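Imidazoleglycerol-phosphate dehydratase (Staphylococcus aureus subsp. aureus, PDB 2AE8) catalyses the manganese-dependent dehydration of imidazoleglycerol phosphate to imidazoleacetol phosphate, the sixth step of histidine biosynthesis. Local coordinates at residues B[32-36]-B[99-104]. Sequence-based numbering, arbitrary orientation.
Sequences YQKQR and IVIGQL
Leu104 lays its CD2 methyl against the backbone at Gln33 and the start of the Lys34 side chain, 3.6 Å from Gln33 N and 3.7 Å from Lys34 CB. This is helix-on-sheet packing in a beta-alpha-beta sandwich built by duplication of a half-domain; the chain has two four-stranded mixed sheets, both of order 1-2-4-3. Strand 31-36 is an edge strand of its sheet within this chain, and 99-104 belongs to helix 90-111. The axes of 32-36 and 99-104 approach to 8.8 Å, with 146° between their N-to-C directions. Tyr32, Lys34 and Arg36 send their CB atoms toward the helix segment, while Gln33 and Gln35 point away. The neighbouring strand 43-48 widens the apolar floor, Ile45 touching both Val100 and Leu104. Val100 divides its branches: CG1 meets Lys34 CG at 3.8 Å, and CG2 meets Arg36 CD at 3.6 Å. Arg36 then carries its guanidinium past Ile99, whose CG2 lies over one face of the group; the Ile99 side chain is about 4 Å, between nearest atoms, from that of Glu95, a manganese ligand. The Tyr32 ring leads away from 99-104, and OH is hydrogen-bonded to Asp111 OD2. Lys34 bends at chi2 and chi3, bringing its end across Gln103, whose chain is extended beyond CG, and NZ makes a weak hydrogen bond of 3.1 Å to Gln103 OE1.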
ATOM      1  N   TYR B  32      28.149 -53.324 -11.627  1.00 37.68           N
ATOM      2  CA  TYR B  32      29.080 -52.216 -11.747  1.00 37.97           C
ATOM      3  C   TYR B  32      29.534 -51.847 -10.367  1.00 38.77           C
ATOM      4  O   TYR B  32      28.732 -51.774  -9.426  1.00 38.25           O
ATOM      5  CB  TYR B  32      28.415 -51.032 -12.420  1.00 37.96           C
ATOM      6  CG  TYR B  32      27.916 -51.363 -13.791  1.00 37.23           C
ATOM      7  CD1 TYR B  32      26.614 -51.831 -13.988  1.00 36.86           C
ATOM      8  CD2 TYR B  32      28.744 -51.221 -14.897  1.00 37.25           C
ATOM      9  CE1 TYR B  32      26.159 -52.142 -15.263  1.00 38.62           C
ATOM     10  CE2 TYR B  32      28.297 -51.516 -16.165  1.00 36.62           C
ATOM     11  CZ  TYR B  32      27.019 -51.979 -16.344  1.00 37.97           C
ATOM     12  OH  TYR B  32      26.595 -52.276 -17.615  1.00 39.62           O
ATOM     13  N   GLN B  33      30.829 -51.615 -10.243  1.00 39.66           N
ATOM     14  CA  GLN B  33      31.444 -51.622  -8.943  1.00 41.22           C
ATOM     15  C   GLN B  33      32.548 -50.600  -8.935  1.00 41.74           C
ATOM     16  O   GLN B  33      33.211 -50.397  -9.949  1.00 41.12           O
ATOM     17  CB  GLN B  33      32.003 -53.013  -8.690  1.00 42.16           C
ATOM     18  CG  GLN B  33      32.296 -53.355  -7.264  1.00 46.08           C
ATOM     19  CD  GLN B  33      32.809 -54.781  -7.144  1.00 50.69           C
ATOM     20  OE1 GLN B  33      33.815 -55.150  -7.768  1.00 54.16           O
ATOM     21  NE2 GLN B  33      32.118 -55.595  -6.350  1.00 53.10           N
ATOM     22  N   LYS B  34      32.733 -49.952  -7.788  1.00 42.86           N
ATOM     23  CA  LYS B  34      33.661 -48.845  -7.659  1.00 44.76           C
ATOM     24  C   LYS B  34      34.129 -48.746  -6.216  1.00 46.03           C
ATOM     25  O   LYS B  34      33.329 -48.878  -5.288  1.00 45.69           O
ATOM     26  CB  LYS B  34      32.972 -47.543  -8.086  1.00 44.81           C
ATOM     27  CG  LYS B  34      33.733 -46.273  -7.764  1.00 46.65           C
ATOM     28  CD  LYS B  34      34.428 -45.686  -8.974  1.00 49.18           C
ATOM     29  CE  LYS B  34      33.457 -44.895  -9.824  1.00 49.92           C
ATOM     30  NZ  LYS B  34      34.156 -44.248 -10.956  1.00 51.56           N
ATOM     31  N   GLN B  35      35.431 -48.531  -6.044  1.00 47.92           N
ATOM     32  CA  GLN B  35      36.011 -48.220  -4.746  1.00 50.22           C
ATOM     33  C   GLN B  35      36.631 -46.822  -4.787  1.00 51.37           C
ATOM     34  O   GLN B  35      37.466 -46.531  -5.640  1.00 51.91           O
ATOM     35  CB  GLN B  35      37.050 -49.266  -4.352  1.00 50.51           C
ATOM     36  CG  GLN B  35      37.411 -49.249  -2.875  1.00 52.40           C
ATOM     37  CD  GLN B  35      38.226 -50.458  -2.451  1.00 54.83           C
ATOM     38  OE1 GLN B  35      38.254 -50.813  -1.274  1.00 56.14           O
ATOM     39  NE2 GLN B  35      38.889 -51.099  -3.408  1.00 56.15           N
ATOM     40  N   ARG B  36      36.213 -45.956  -3.871  1.00 52.81           N
ATOM     41  CA  ARG B  36      36.669 -44.569  -3.883  1.00 54.29           C
ATOM     42  C   ARG B  36      37.220 -44.197  -2.519  1.00 55.00           C
ATOM     43  O   ARG B  36      36.508 -44.263  -1.517  1.00 55.09           O
ATOM     44  CB  ARG B  36      35.524 -43.629  -4.263  1.00 54.63           C
ATOM     45  CG  ARG B  36      35.951 -42.437  -5.102  1.00 55.94           C
ATOM     46  CD  ARG B  36      34.758 -41.572  -5.451  1.00 58.58           C
ATOM     47  NE  ARG B  36      34.727 -40.344  -4.663  1.00 60.41           N
ATOM     48  CZ  ARG B  36      34.767 -39.119  -5.180  1.00 60.88           C
ATOM     49  NH1 ARG B  36      34.814 -38.944  -6.499  1.00 61.59           N
ATOM     50  NH2 ARG B  36      34.748 -38.066  -4.378  1.00 60.93           N
ATOM     51  N   ILE B  99      27.860 -39.316  -5.693  1.00 27.95           N
ATOM     52  CA  ILE B  99      28.755 -39.222  -6.843  1.00 28.42           C
ATOM     53  C   ILE B  99      29.024 -40.635  -7.457  1.00 29.28           C
ATOM     54  O   ILE B  99      28.909 -40.836  -8.673  1.00 29.17           O
ATOM     55  CB  ILE B  99      30.077 -38.554  -6.438  1.00 27.80           C
ATOM     56  CG1 ILE B  99      29.897 -37.037  -6.244  1.00 28.41           C
ATOM     57  CG2 ILE B  99      31.198 -38.865  -7.464  1.00 27.78           C
ATOM     58  CD1 ILE B  99      31.123 -36.349  -5.606  1.00 28.34           C
ATOM     59  N   VAL B 100      29.337 -41.599  -6.596  1.00 29.87           N
ATOM     60  CA  VAL B 100      29.650 -42.970  -7.042  1.00 30.18           C
ATOM     61  C   VAL B 100      28.443 -43.648  -7.654  1.00 30.44           C
ATOM     62  O   VAL B 100      28.560 -44.281  -8.705  1.00 31.68           O
ATOM     63  CB  VAL B 100      30.234 -43.818  -5.899  1.00 30.27           C
ATOM     64  CG1 VAL B 100      30.373 -45.317  -6.318  1.00 30.48           C
ATOM     65  CG2 VAL B 100      31.586 -43.251  -5.472  1.00 30.59           C
ATOM     66  N   ILE B 101      27.283 -43.513  -7.010  1.00 30.02           N
ATOM     67  CA  ILE B 101      26.043 -44.048  -7.565  1.00 29.63           C
ATOM     68  C   ILE B 101      25.764 -43.433  -8.930  1.00 29.23           C
ATOM     69  O   ILE B 101      25.399 -44.147  -9.852  1.00 29.54           O
ATOM     70  CB  ILE B 101      24.835 -43.893  -6.609  1.00 29.16           C
ATOM     71  CG1 ILE B 101      25.024 -44.784  -5.374  1.00 29.69           C
ATOM     72  CG2 ILE B 101      23.539 -44.261  -7.310  1.00 29.06           C
ATOM     73  CD1 ILE B 101      23.972 -44.607  -4.304  1.00 30.75           C
ATOM     74  N   GLY B 102      25.948 -42.120  -9.069  1.00 28.63           N
ATOM     75  CA  GLY B 102      25.747 -41.469 -10.367  1.00 28.90           C
ATOM     76  C   GLY B 102      26.687 -42.028 -11.433  1.00 29.54           C
ATOM     77  O   GLY B 102      26.261 -42.303 -12.560  1.00 29.23           O
ATOM     78  N   GLN B 103      27.958 -42.194 -11.067  1.00 30.17           N
ATOM     79  CA  GLN B 103      28.988 -42.700 -11.981  1.00 31.38           C
ATOM     80  C   GLN B 103      28.702 -44.149 -12.406  1.00 31.35           C
ATOM     81  O   GLN B 103      28.841 -44.500 -13.584  1.00 32.07           O
ATOM     82  CB  GLN B 103      30.377 -42.605 -11.332  1.00 31.45           C
ATOM     83  CG  GLN B 103      30.962 -41.188 -11.333  1.00 32.84           C
ATOM     84  CD  GLN B 103      32.218 -41.051 -10.484  1.00 32.31           C
ATOM     85  OE1 GLN B 103      32.530 -41.904  -9.649  1.00 34.77           O
ATOM     86  NE2 GLN B 103      32.922 -39.960 -10.672  1.00 34.69           N
ATOM     87  N   LEU B 104      28.287 -44.979 -11.455  1.00 30.89           N
ATOM     88  CA  LEU B 104      27.939 -46.371 -11.765  1.00 30.44           C
ATOM     89  C   LEU B 104      26.689 -46.441 -12.623  1.00 30.51           C
ATOM     90  O   LEU B 104      26.600 -47.261 -13.553  1.00 29.95           O
ATOM     91  CB  LEU B 104      27.785 -47.193 -10.484  1.00 30.04           C
ATOM     92  CG  LEU B 104      29.077 -47.334  -9.677  1.00 29.44           C
ATOM     93  CD1 LEU B 104      28.767 -48.031  -8.353  1.00 27.45           C
ATOM     94  CD2 LEU B 104      30.199 -48.069 -10.472  1.00 29.99           C
TER